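Local structure of malonyl CoA-acyl carrier protein transacylase (4RR5) at residues A[148-151]-A[157-160]; A[217-222]-A[234-239]; A[115-120]-A[185-190]. The protein transfers the malonyl group from malonyl-CoA to holo-acyl carrier protein, supplying malonyl-ACP for fatty acid biosynthesis. All coordinates share one frame; numbering follows the deposited sequence.

Contact 1 of 3, residues A[148-151]-A[157-160]; sequences LAND and VVIS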
ATOM      1  N   LEU A 148      -9.577  -5.888 -12.764  1.00 30.20           N
ATOM      2  CA  LEU A 148      -9.733  -5.569 -11.358  1.00 27.81           C
ATOM      3  C   LEU A 148      -8.350  -5.445 -10.716  1.00 29.89           C
ATOM      4  O   LEU A 148      -7.533  -6.363 -10.791  1.00 32.04           O
ATOM      5  CB  LEU A 148     -10.582  -6.622 -10.654  1.00 24.41           C
ATOM      6  CG  LEU A 148     -11.181  -6.173  -9.319  1.00 33.83           C
ATOM      7  CD1 LEU A 148     -12.616  -6.606  -9.179  1.00 33.81           C
ATOM      8  CD2 LEU A 148     -10.363  -6.740  -8.180  1.00 35.31           C
ATOM      9  N   ALA A 149      -8.101  -4.298 -10.093  1.00 26.19           N
ATOM     10  CA  ALA A 149      -6.771  -3.915  -9.626  1.00 29.52           C
ATOM     11  C   ALA A 149      -6.667  -3.960  -8.104  1.00 29.17           C
ATOM     12  O   ALA A 149      -5.638  -4.340  -7.548  1.00 29.67           O
ATOM     13  CB  ALA A 149      -6.415  -2.509 -10.143  1.00 26.00           C
ATOM     14  N   ASN A 150      -7.732  -3.541  -7.435  1.00 25.71           N
ATOM     15  CA  ASN A 150      -7.859  -3.736  -6.003  1.00 26.79           C
ATOM     16  C   ASN A 150      -9.125  -4.499  -5.724  1.00 30.73           C
ATOM     17  O   ASN A 150     -10.177  -4.179  -6.289  1.00 27.36           O
ATOM     18  CB  ASN A 150      -7.928  -2.414  -5.228  1.00 26.09           C
ATOM     19  CG  ASN A 150      -6.682  -1.575  -5.354  1.00 24.54           C
ATOM     20  OD1 ASN A 150      -5.708  -1.954  -6.017  1.00 29.73           O
ATOM     21  ND2 ASN A 150      -6.716  -0.396  -4.738  1.00 24.63           N
ATOM     22  N   ASP A 151      -9.034  -5.488  -4.842  1.00 27.54           N
ATOM     23  CA  ASP A 151     -10.225  -6.033  -4.219  1.00 26.01           C
ATOM     24  C   ASP A 151     -10.148  -5.673  -2.746  1.00 26.41           C
ATOM     25  O   ASP A 151      -9.461  -6.333  -1.966  1.00 29.64           O
ATOM     26  CB  ASP A 151     -10.319  -7.538  -4.431  1.00 26.92           C
ATOM     27  CG  ASP A 151     -11.444  -8.171  -3.637  1.00 31.60           C
ATOM     28  OD1 ASP A 151     -12.482  -7.521  -3.432  1.00 35.82           O
ATOM     29  OD2 ASP A 151     -11.289  -9.328  -3.209  1.00 35.35           O
ATOM     30  N   VAL A 157     -14.223  -2.049  -4.837  1.00 34.21           N
ATOM     31  CA  VAL A 157     -13.100  -2.466  -5.654  1.00 33.99           C
ATOM     32  C   VAL A 157     -12.511  -1.282  -6.381  1.00 31.53           C
ATOM     33  O   VAL A 157     -13.067  -0.192  -6.375  1.00 34.11           O
ATOM     34  CB  VAL A 157     -13.492  -3.510  -6.709  1.00 35.32           C
ATOM     35  CG1 VAL A 157     -14.045  -4.778  -6.040  1.00 28.63           C
ATOM     36  CG2 VAL A 157     -14.471  -2.894  -7.722  1.00 32.70           C
ATOM     37  N   VAL A 158     -11.377  -1.519  -7.018  1.00 32.64           N
ATOM     38  CA  VAL A 158     -10.793  -0.565  -7.936  1.00 28.72           C
ATOM     39  C   VAL A 158     -10.519  -1.265  -9.254  1.00 27.09           C
ATOM     40  O   VAL A 158      -9.896  -2.318  -9.276  1.00 29.71           O
ATOM     41  CB  VAL A 158      -9.507   0.025  -7.375  1.00 29.93           C
ATOM     42  CG1 VAL A 158      -8.706   0.698  -8.477  1.00 27.32           C
ATOM     43  CG2 VAL A 158      -9.840   0.995  -6.239  1.00 28.18           C
ATOM     44  N   ILE A 159     -11.012  -0.707 -10.350  1.00 29.84           N
ATOM     45  CA  ILE A 159     -10.709  -1.259 -11.662  1.00 31.99           C
ATOM     46  C   ILE A 159      -9.615  -0.432 -12.329  1.00 31.09           C
ATOM     47  O   ILE A 159      -9.378   0.708 -11.945  1.00 28.57           O
ATOM     48  CB  ILE A 159     -11.950  -1.319 -12.569  1.00 33.50           C
ATOM     49  CG1 ILE A 159     -12.604   0.052 -12.702  1.00 32.83           C
ATOM     50  CG2 ILE A 159     -12.951  -2.324 -12.035  1.00 30.84           C
ATOM     51  CD1 ILE A 159     -13.792   0.023 -13.614  1.00 44.89           C
ATOM     52  N   SER A 160      -8.944  -1.024 -13.310  1.00 28.06           N
ATOM     53  CA  SER A 160      -7.774  -0.406 -13.921  1.00 34.44           C
ATOM     54  C   SER A 160      -7.749  -0.678 -15.416  1.00 41.55           C
ATOM     55  O   SER A 160      -8.175  -1.741 -15.862  1.00 39.14           O
ATOM     56  CB  SER A 160      -6.486  -0.932 -13.270  1.00 33.54           C
ATOM     57  OG  SER A 160      -5.321  -0.305 -13.788  1.00 26.58           O
TER
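Residues 148-151 and 157-160 run antiparallel, their short axes 4.3 Å apart at closest approach, and the pairing slips by one residue where both Ala149 and Asn150 face Val158. The carbonyl oxygen of Val158 is gripped twice: Ala149 N reaches it at 2.8 Å, nearly in line with the C=O bond, while Asn150 N approaches at an angle to that bond, along a nearly straight N-H, at 3.1 Å. Val158 N returns a bond of 3.0 Å to Asn150 O, so the Asn150-Val158 pair is bonded both ways.

On the Leu148 and Asp151 side of the sheet, the side chains of Leu148 and Val157 cross at about a right angle, Leu148 CD1 resting on Val157 CG1, 3.9 Å away. Val157 has CG1 anti to its carbonyl carbon (chi1 -61°), which turns that methyl toward Leu148. The strand pairing itself sets Val157 CB 3.4 Å from Asn150 O. Asp151 lies beyond the same methyl but spends its carboxylate on a salt bridge to Arg245. On the other side Asn150 and Val158 stand alongside each other, pointing the same way, with CB to CB at 3.6 Å. The methyl of Ala149, swung toward the partner strand by the extra residue, meets Ser160 CB at 3.5 Å and also touches His188, an active-site residue by similarity. Met125 of strand 124-129 covers Ala149, Val158 and Ser160.

Ala149 and Asn150 opposite Val158 form a classic beta bulge, marked by the shared carbonyl, in the hairpin of strands 146-153 and 156-161, consistent with the small ferredoxin-like subdomain of FabD acyltransferases.

Contact 2 of 3, residues A[217-222]-A[234-239]; sequences SNVDPS and LIQQMT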
ATOM      1  N   SER A 217       1.152 -11.087   1.469  1.00 23.95           N
ATOM      2  CA  SER A 217       1.387 -10.269   0.287  1.00 24.58           C
ATOM      3  C   SER A 217       0.169 -10.036  -0.627  1.00 28.85           C
ATOM      4  O   SER A 217      -0.732 -10.872  -0.721  1.00 27.43           O
ATOM      5  CB  SER A 217       2.515 -10.887  -0.508  1.00 21.50           C
ATOM      6  OG  SER A 217       3.601 -11.134   0.365  1.00 22.82           O
ATOM      7  N   ASN A 218       0.173  -8.887  -1.309  1.00 23.63           N
ATOM      8  CA  ASN A 218      -0.947  -8.436  -2.126  1.00 24.24           C
ATOM      9  C   ASN A 218      -1.450  -9.448  -3.155  1.00 22.96           C
ATOM     10  O   ASN A 218      -2.660  -9.623  -3.310  1.00 24.95           O
ATOM     11  CB  ASN A 218      -0.578  -7.136  -2.874  1.00 29.66           C
ATOM     12  CG  ASN A 218      -0.576  -5.899  -1.978  1.00 26.84           C
ATOM     13  OD1 ASN A 218      -0.259  -4.802  -2.439  1.00 23.73           O
ATOM     14  ND2 ASN A 218      -0.912  -6.071  -0.698  1.00 25.55           N
ATOM     15  N   VAL A 219      -0.543 -10.077  -3.894  1.00 21.59           N
ATOM     16  CA  VAL A 219      -0.983 -11.013  -4.931  1.00 27.82           C
ATOM     17  C   VAL A 219      -1.354 -12.388  -4.374  1.00 29.20           C
ATOM     18  O   VAL A 219      -2.004 -13.174  -5.059  1.00 28.58           O
ATOM     19  CB  VAL A 219       0.084 -11.214  -6.034  1.00 27.50           C
ATOM     20  CG1 VAL A 219       0.269  -9.932  -6.837  1.00 26.45           C
ATOM     21  CG2 VAL A 219       1.410 -11.719  -5.448  1.00 22.33           C
ATOM     22  N   ASP A 220      -0.947 -12.682  -3.140  1.00 27.85           N
ATOM     23  CA  ASP A 220      -1.233 -13.987  -2.540  1.00 29.61           C
ATOM     24  C   ASP A 220      -1.135 -13.913  -1.018  1.00 29.85           C
ATOM     25  O   ASP A 220      -0.091 -14.229  -0.430  1.00 33.54           O
ATOM     26  CB  ASP A 220      -0.279 -15.055  -3.111  1.00 29.95           C
ATOM     27  CG  ASP A 220      -0.395 -16.407  -2.399  1.00 32.54           C
ATOM     28  OD1 ASP A 220      -1.450 -16.706  -1.788  1.00 35.49           O
ATOM     29  OD2 ASP A 220       0.582 -17.175  -2.455  1.00 32.11           O
ATOM     30  N   PRO A 221      -2.234 -13.501  -0.376  1.00 23.09           N
ATOM     31  CA  PRO A 221      -2.269 -13.133   1.042  1.00 24.57           C
ATOM     32  C   PRO A 221      -2.294 -14.317   1.988  1.00 33.22           C
ATOM     33  O   PRO A 221      -2.895 -14.225   3.060  1.00 32.72           O
ATOM     34  CB  PRO A 221      -3.567 -12.335   1.162  1.00 28.99           C
ATOM     35  CG  PRO A 221      -4.421 -12.861   0.087  1.00 29.05           C
ATOM     36  CD  PRO A 221      -3.501 -13.196  -1.050  1.00 27.69           C
ATOM     37  N   SER A 222      -1.665 -15.413   1.591  1.00 29.83           N
ATOM     38  CA  SER A 222      -1.458 -16.511   2.506  1.00 35.37           C
ATOM     39  C   SER A 222      -0.175 -16.189   3.243  1.00 33.04           C
ATOM     40  O   SER A 222       0.828 -15.830   2.622  1.00 33.93           O
ATOM     41  CB  SER A 222      -1.373 -17.859   1.778  1.00 34.47           C
ATOM     42  OG  SER A 222      -0.284 -17.888   0.866  1.00 37.96           O
ATOM     43  N   LEU A 234       6.293 -10.099  -4.552  1.00 29.97           N
ATOM     44  CA  LEU A 234       6.447  -8.660  -4.711  1.00 26.44           C
ATOM     45  C   LEU A 234       6.694  -8.310  -6.187  1.00 26.64           C
ATOM     46  O   LEU A 234       6.098  -7.383  -6.733  1.00 23.16           O
ATOM     47  CB  LEU A 234       7.579  -8.150  -3.824  1.00 22.33           C
ATOM     48  CG  LEU A 234       7.827  -6.643  -3.878  1.00 25.63           C
ATOM     49  CD1 LEU A 234       6.645  -5.899  -3.240  1.00 22.61           C
ATOM     50  CD2 LEU A 234       9.148  -6.268  -3.206  1.00 23.58           C
ATOM     51  N   ILE A 235       7.569  -9.077  -6.826  1.00 28.67           N
ATOM     52  CA  ILE A 235       7.835  -8.935  -8.255  1.00 27.86           C
ATOM     53  C   ILE A 235       6.556  -9.039  -9.074  1.00 26.20           C
ATOM     54  O   ILE A 235       6.395  -8.346 -10.080  1.00 25.93           O
ATOM     55  CB  ILE A 235       8.854  -9.999  -8.735  1.00 31.33           C
ATOM     56  CG1 ILE A 235      10.269  -9.585  -8.311  1.00 26.80           C
ATOM     57  CG2 ILE A 235       8.772 -10.209 -10.257  1.00 28.60           C
ATOM     58  CD1 ILE A 235      11.312 -10.603  -8.624  1.00 27.39           C
ATOM     59  N   GLN A 236       5.634  -9.884  -8.623  1.00 23.68           N
ATOM     60  CA  GLN A 236       4.350 -10.045  -9.290  1.00 24.44           C
ATOM     61  C   GLN A 236       3.339  -8.924  -8.980  1.00 26.55           C
ATOM     62  O   GLN A 236       2.308  -8.799  -9.644  1.00 25.63           O
ATOM     63  CB  GLN A 236       3.758 -11.399  -8.917  1.00 23.05           C
ATOM     64  CG  GLN A 236       4.488 -12.554  -9.576  1.00 29.26           C
ATOM     65  CD  GLN A 236       4.151 -13.896  -8.959  1.00 33.49           C
ATOM     66  OE1 GLN A 236       3.301 -13.990  -8.076  1.00 39.06           O
ATOM     67  NE2 GLN A 236       4.817 -14.946  -9.423  1.00 36.09           N
ATOM     68  N   GLN A 237       3.646  -8.091  -7.990  1.00 27.40           N
ATOM     69  CA  GLN A 237       2.645  -7.185  -7.447  1.00 25.63           C
ATOM     70  C   GLN A 237       2.243  -6.075  -8.406  1.00 24.69           C
ATOM     71  O   GLN A 237       1.091  -5.650  -8.418  1.00 22.55           O
ATOM     72  CB  GLN A 237       3.152  -6.566  -6.152  1.00 25.27           C
ATOM     73  CG  GLN A 237       2.158  -5.639  -5.478  1.00 25.62           C
ATOM     74  CD  GLN A 237       2.849  -4.629  -4.616  1.00 22.88           C
ATOM     75  OE1 GLN A 237       3.811  -3.986  -5.057  1.00 24.98           O
ATOM     76  NE2 GLN A 237       2.389  -4.488  -3.377  1.00 17.15           N
ATOM     77  N   MET A 238       3.185  -5.602  -9.212  1.00 20.81           N
ATOM     78  CA  MET A 238       2.917  -4.389  -9.947  1.00 24.27           C
ATOM     79  C   MET A 238       1.910  -4.600 -11.078  1.00 26.63           C
ATOM     80  O   MET A 238       1.171  -3.673 -11.431  1.00 31.34           O
ATOM     81  CB  MET A 238       4.210  -3.796 -10.496  1.00 29.42           C
ATOM     82  CG  MET A 238       3.992  -2.410 -11.085  1.00 30.50           C
ATOM     83  SD  MET A 238       5.451  -1.694 -11.824  1.00 36.19           S
ATOM     84  CE  MET A 238       6.474  -1.490 -10.365  1.00 27.79           C
ATOM     85  N   THR A 239       1.878  -5.805 -11.643  1.00 25.69           N
ATOM     86  CA  THR A 239       0.935  -6.124 -12.720  1.00 27.92           C
ATOM     87  C   THR A 239      -0.304  -6.854 -12.210  1.00 28.64           C
ATOM     88  O   THR A 239      -1.252  -7.111 -12.962  1.00 29.37           O
ATOM     89  CB  THR A 239       1.580  -6.991 -13.797  1.00 25.42           C
ATOM     90  OG1 THR A 239       2.204  -8.123 -13.174  1.00 25.70           O
ATOM     91  CG2 THR A 239       2.612  -6.191 -14.571  1.00 26.59           C
TER
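The side-chain oxygen of Asn218, OD1, is gripped from two sources: Gln237 NE2 donates to it at 2.8 Å, and the backbone N of Ser88, active-site residue by similarity, donates to it as well. The bond from Gln237 is bent (140° at the hydrogen) and arrives from above the carbonyl plane of Asn218, 53° out of it, with the two side chains crossing obliquely and their amides tilted against each other. Asn218 also donates through ND2 to Gly86 O, so both ends of its amide are engaged and its rotation is fixed.

In Gln237, CG stands anti to the residue's own backbone N (chi1 -178°), which brings it beside Asn218 CB, 4.1 Å away; the extended chain beyond CG then takes NE2 to OD1. NE2 binds Ser88 O too, while OE1 takes a bond from Arg113. The glutamine and asparagine thus clasp the backbone around Ser88, where Gly86, Ser88 and Gly90 fit the GxSxG nucleophile elbow expected in this family. With the amide cut back to an alanine here, Asn218 OD1, Ser88 O and Arg113 would probably each lose a partner and the elbow a clasp.

Beside the amides, Val219 sits in the type I turn from Ser217 to Asp220 and leans on the backbone of Gln236 and Gln237. Its CG1 touches Gln236 O at 3.6 Å and Gln237 CA at 3.7 Å. The other methyl of Val219, CG2, meets Gln236 OE1 at 4.0 Å, the two side chains crossing at about a right angle.

Contact 3 of 3, residues A[115-120]-A[185-190]; sequences EVMASA and GAFHSS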
ATOM      1  N   GLU A 115       9.090   5.864  -9.630  1.00 25.61           N
ATOM      2  CA  GLU A 115       9.494   6.534 -10.864  1.00 30.17           C
ATOM      3  C   GLU A 115       8.934   5.827 -12.090  1.00 31.57           C
ATOM      4  O   GLU A 115       8.371   6.468 -12.984  1.00 32.27           O
ATOM      5  CB  GLU A 115      11.012   6.630 -10.961  1.00 30.02           C
ATOM      6  CG  GLU A 115      11.552   7.826 -10.219  1.00 33.65           C
ATOM      7  CD  GLU A 115      13.027   7.728  -9.987  1.00 39.35           C
ATOM      8  OE1 GLU A 115      13.690   6.965 -10.727  1.00 39.68           O
ATOM      9  OE2 GLU A 115      13.514   8.403  -9.057  1.00 40.98           O
ATOM     10  N   VAL A 116       9.116   4.509 -12.117  1.00 26.46           N
ATOM     11  CA  VAL A 116       8.550   3.634 -13.126  1.00 27.08           C
ATOM     12  C   VAL A 116       7.067   3.915 -13.341  1.00 33.92           C
ATOM     13  O   VAL A 116       6.639   4.179 -14.462  1.00 36.16           O
ATOM     14  CB  VAL A 116       8.727   2.142 -12.725  1.00 36.90           C
ATOM     15  CG1 VAL A 116       7.811   1.250 -13.536  1.00 35.74           C
ATOM     16  CG2 VAL A 116      10.189   1.701 -12.841  1.00 29.13           C
ATOM     17  N   MET A 117       6.287   3.878 -12.258  1.00 32.97           N
ATOM     18  CA  MET A 117       4.835   4.022 -12.350  1.00 32.51           C
ATOM     19  C   MET A 117       4.435   5.439 -12.749  1.00 32.57           C
ATOM     20  O   MET A 117       3.455   5.631 -13.473  1.00 34.81           O
ATOM     21  CB  MET A 117       4.177   3.628 -11.024  1.00 26.24           C
ATOM     22  CG  MET A 117       4.481   2.197 -10.627  1.00 26.41           C
ATOM     23  SD  MET A 117       3.897   1.757  -8.986  1.00 24.45           S
ATOM     24  CE  MET A 117       2.214   2.316  -9.134  1.00 30.40           C
ATOM     25  N   ALA A 118       5.203   6.424 -12.291  1.00 30.38           N
ATOM     26  CA  ALA A 118       4.970   7.817 -12.671  1.00 32.53           C
ATOM     27  C   ALA A 118       5.188   8.050 -14.170  1.00 34.16           C
ATOM     28  O   ALA A 118       4.477   8.833 -14.782  1.00 28.84           O
ATOM     29  CB  ALA A 118       5.866   8.746 -11.862  1.00 32.16           C
ATOM     30  N   SER A 119       6.173   7.363 -14.747  1.00 37.21           N
ATOM     31  CA  SER A 119       6.478   7.481 -16.169  1.00 32.92           C
ATOM     32  C   SER A 119       5.646   6.522 -17.000  1.00 38.13           C
ATOM     33  O   SER A 119       5.615   6.613 -18.226  1.00 38.03           O
ATOM     34  CB  SER A 119       7.955   7.206 -16.432  1.00 27.18           C
ATOM     35  OG  SER A 119       8.770   8.042 -15.643  1.00 38.42           O
ATOM     36  N   ALA A 120       4.983   5.590 -16.328  1.00 39.26           N
ATOM     37  CA  ALA A 120       4.197   4.581 -17.022  1.00 42.80           C
ATOM     38  C   ALA A 120       2.760   5.018 -17.098  1.00 41.03           C
ATOM     39  O   ALA A 120       1.858   4.282 -16.693  1.00 43.81           O
ATOM     40  CB  ALA A 120       4.299   3.236 -16.326  1.00 45.18           C
ATOM     41  N   GLY A 185      -2.051   6.255 -14.245  1.00 41.12           N
ATOM     42  CA  GLY A 185      -1.598   5.026 -14.866  1.00 39.33           C
ATOM     43  C   GLY A 185      -2.564   3.867 -14.693  1.00 35.86           C
ATOM     44  O   GLY A 185      -3.400   3.869 -13.780  1.00 34.56           O
ATOM     45  N   ALA A 186      -2.457   2.880 -15.581  1.00 32.46           N
ATOM     46  CA  ALA A 186      -3.186   1.627 -15.430  1.00 33.70           C
ATOM     47  C   ALA A 186      -2.458   0.679 -14.464  1.00 28.94           C
ATOM     48  O   ALA A 186      -2.040  -0.415 -14.835  1.00 26.17           O
ATOM     49  CB  ALA A 186      -3.382   0.966 -16.776  1.00 38.22           C
ATOM     50  N   PHE A 187      -2.319   1.116 -13.219  1.00 26.38           N
ATOM     51  CA  PHE A 187      -1.570   0.386 -12.213  1.00 24.68           C
ATOM     52  C   PHE A 187      -2.227  -0.953 -11.891  1.00 27.12           C
ATOM     53  O   PHE A 187      -3.440  -1.095 -12.035  1.00 26.78           O
ATOM     54  CB  PHE A 187      -1.462   1.218 -10.939  1.00 24.20           C
ATOM     55  CG  PHE A 187      -0.749   2.523 -11.116  1.00 31.88           C
ATOM     56  CD1 PHE A 187       0.076   2.746 -12.211  1.00 33.02           C
ATOM     57  CD2 PHE A 187      -0.896   3.533 -10.183  1.00 33.87           C
ATOM     58  CE1 PHE A 187       0.740   3.948 -12.363  1.00 28.62           C
ATOM     59  CE2 PHE A 187      -0.233   4.740 -10.335  1.00 32.62           C
ATOM     60  CZ  PHE A 187       0.581   4.947 -11.428  1.00 28.95           C
ATOM     61  N   HIS A 188      -1.428  -1.915 -11.430  1.00 25.03           N
ATOM     62  CA  HIS A 188      -1.932  -3.238 -11.060  1.00 25.92           C
ATOM     63  C   HIS A 188      -2.711  -3.872 -12.201  1.00 27.65           C
ATOM     64  O   HIS A 188      -3.858  -4.288 -12.045  1.00 28.23           O
ATOM     65  CB  HIS A 188      -2.780  -3.144  -9.795  1.00 21.34           C
ATOM     66  CG  HIS A 188      -1.971  -2.805  -8.588  1.00 24.08           C
ATOM     67  ND1 HIS A 188      -1.040  -3.668  -8.058  1.00 19.69           N
ATOM     68  CD2 HIS A 188      -1.905  -1.675  -7.844  1.00 23.81           C
ATOM     69  CE1 HIS A 188      -0.446  -3.093  -7.028  1.00 22.52           C
ATOM     70  NE2 HIS A 188      -0.951  -1.881  -6.880  1.00 21.96           N
ATOM     71  N   SER A 189      -2.064  -3.929 -13.358  1.00 29.11           N
ATOM     72  CA  SER A 189      -2.656  -4.510 -14.556  1.00 29.18           C
ATOM     73  C   SER A 189      -1.529  -4.855 -15.497  1.00 30.48           C
ATOM     74  O   SER A 189      -0.390  -4.437 -15.276  1.00 31.77           O
ATOM     75  CB  SER A 189      -3.631  -3.542 -15.225  1.00 27.82           C
ATOM     76  OG  SER A 189      -2.943  -2.641 -16.070  1.00 30.01           O
ATOM     77  N   SER A 190      -1.837  -5.596 -16.551  1.00 30.93           N
ATOM     78  CA  SER A 190      -0.809  -6.005 -17.498  1.00 30.86           C
ATOM     79  C   SER A 190      -0.247  -4.819 -18.279  1.00 32.08           C
ATOM     80  O   SER A 190       0.793  -4.944 -18.902  1.00 40.50           O
ATOM     81  CB  SER A 190      -1.351  -7.058 -18.464  1.00 36.52           C
ATOM     82  OG  SER A 190      -2.383  -6.505 -19.267  1.00 52.49           O
TER
HETATM   83  O   HOH W   1      -0.574   3.076 -17.924  1.00 34.54           O
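Met117 covers the Phe187 ring by CH-pi and sulfur-aromatic contact. Its methyl CE lies 3.4 Å from the centroid of the Phe187 ring, only 9° off the normal, and SD stands behind it on nearly the same line, 5.0 Å from that centroid. The bend at the end of the methionine (chi3 51°) aims the methyl down at the centre of the face. Gly185 O approaches the opposite face of the ring near its rim.

At the CE1-CZ side of the ring, Met117 CB packs 3.7 Å from Phe187 CE1, and the carbonyl oxygen Met117 O lies 3.4 Å from the same CE1. The end of helix 103-119 is joined in this way to the loop carrying His188, an active-site residue by similarity whose NE2 bonds Ser88 OG, the Ser-His pairing of FabD enzymes.

Polar contact between the segments passes through one water, which donates to Ala120 O at 3.0 Å and accepts from Ala186 N at 3.0 Å. Ala186 is the centre of an inverse gamma turn, and its carbonyl oxygen takes a bond from Ser189 OG at 2.7 Å.

How the contacts relate
Contacts 1 and 3 are buried, contact 2 only partly so, and each meets the probable active site differently. Contact 1 is mostly backbone bonding inside a sheet; contact 2 relies on side-chain amides that reach the backbone of Ser88, the probable nucleophile; contact 3 is a methionine on a ring, with a separate water bridging the two backbones. The loop 185-190 links all three: Ser160 OG of contact 1 bonds Phe187 O, and Gln237 O of contact 2 lies 2.9 Å from His188 ND1, a weak bond. Contacts 1 and 2 do not touch, their nearest atoms about 7 Å apart. Along the chain contact 1 is nested within the span closed by contact 3, and contact 2 follows both.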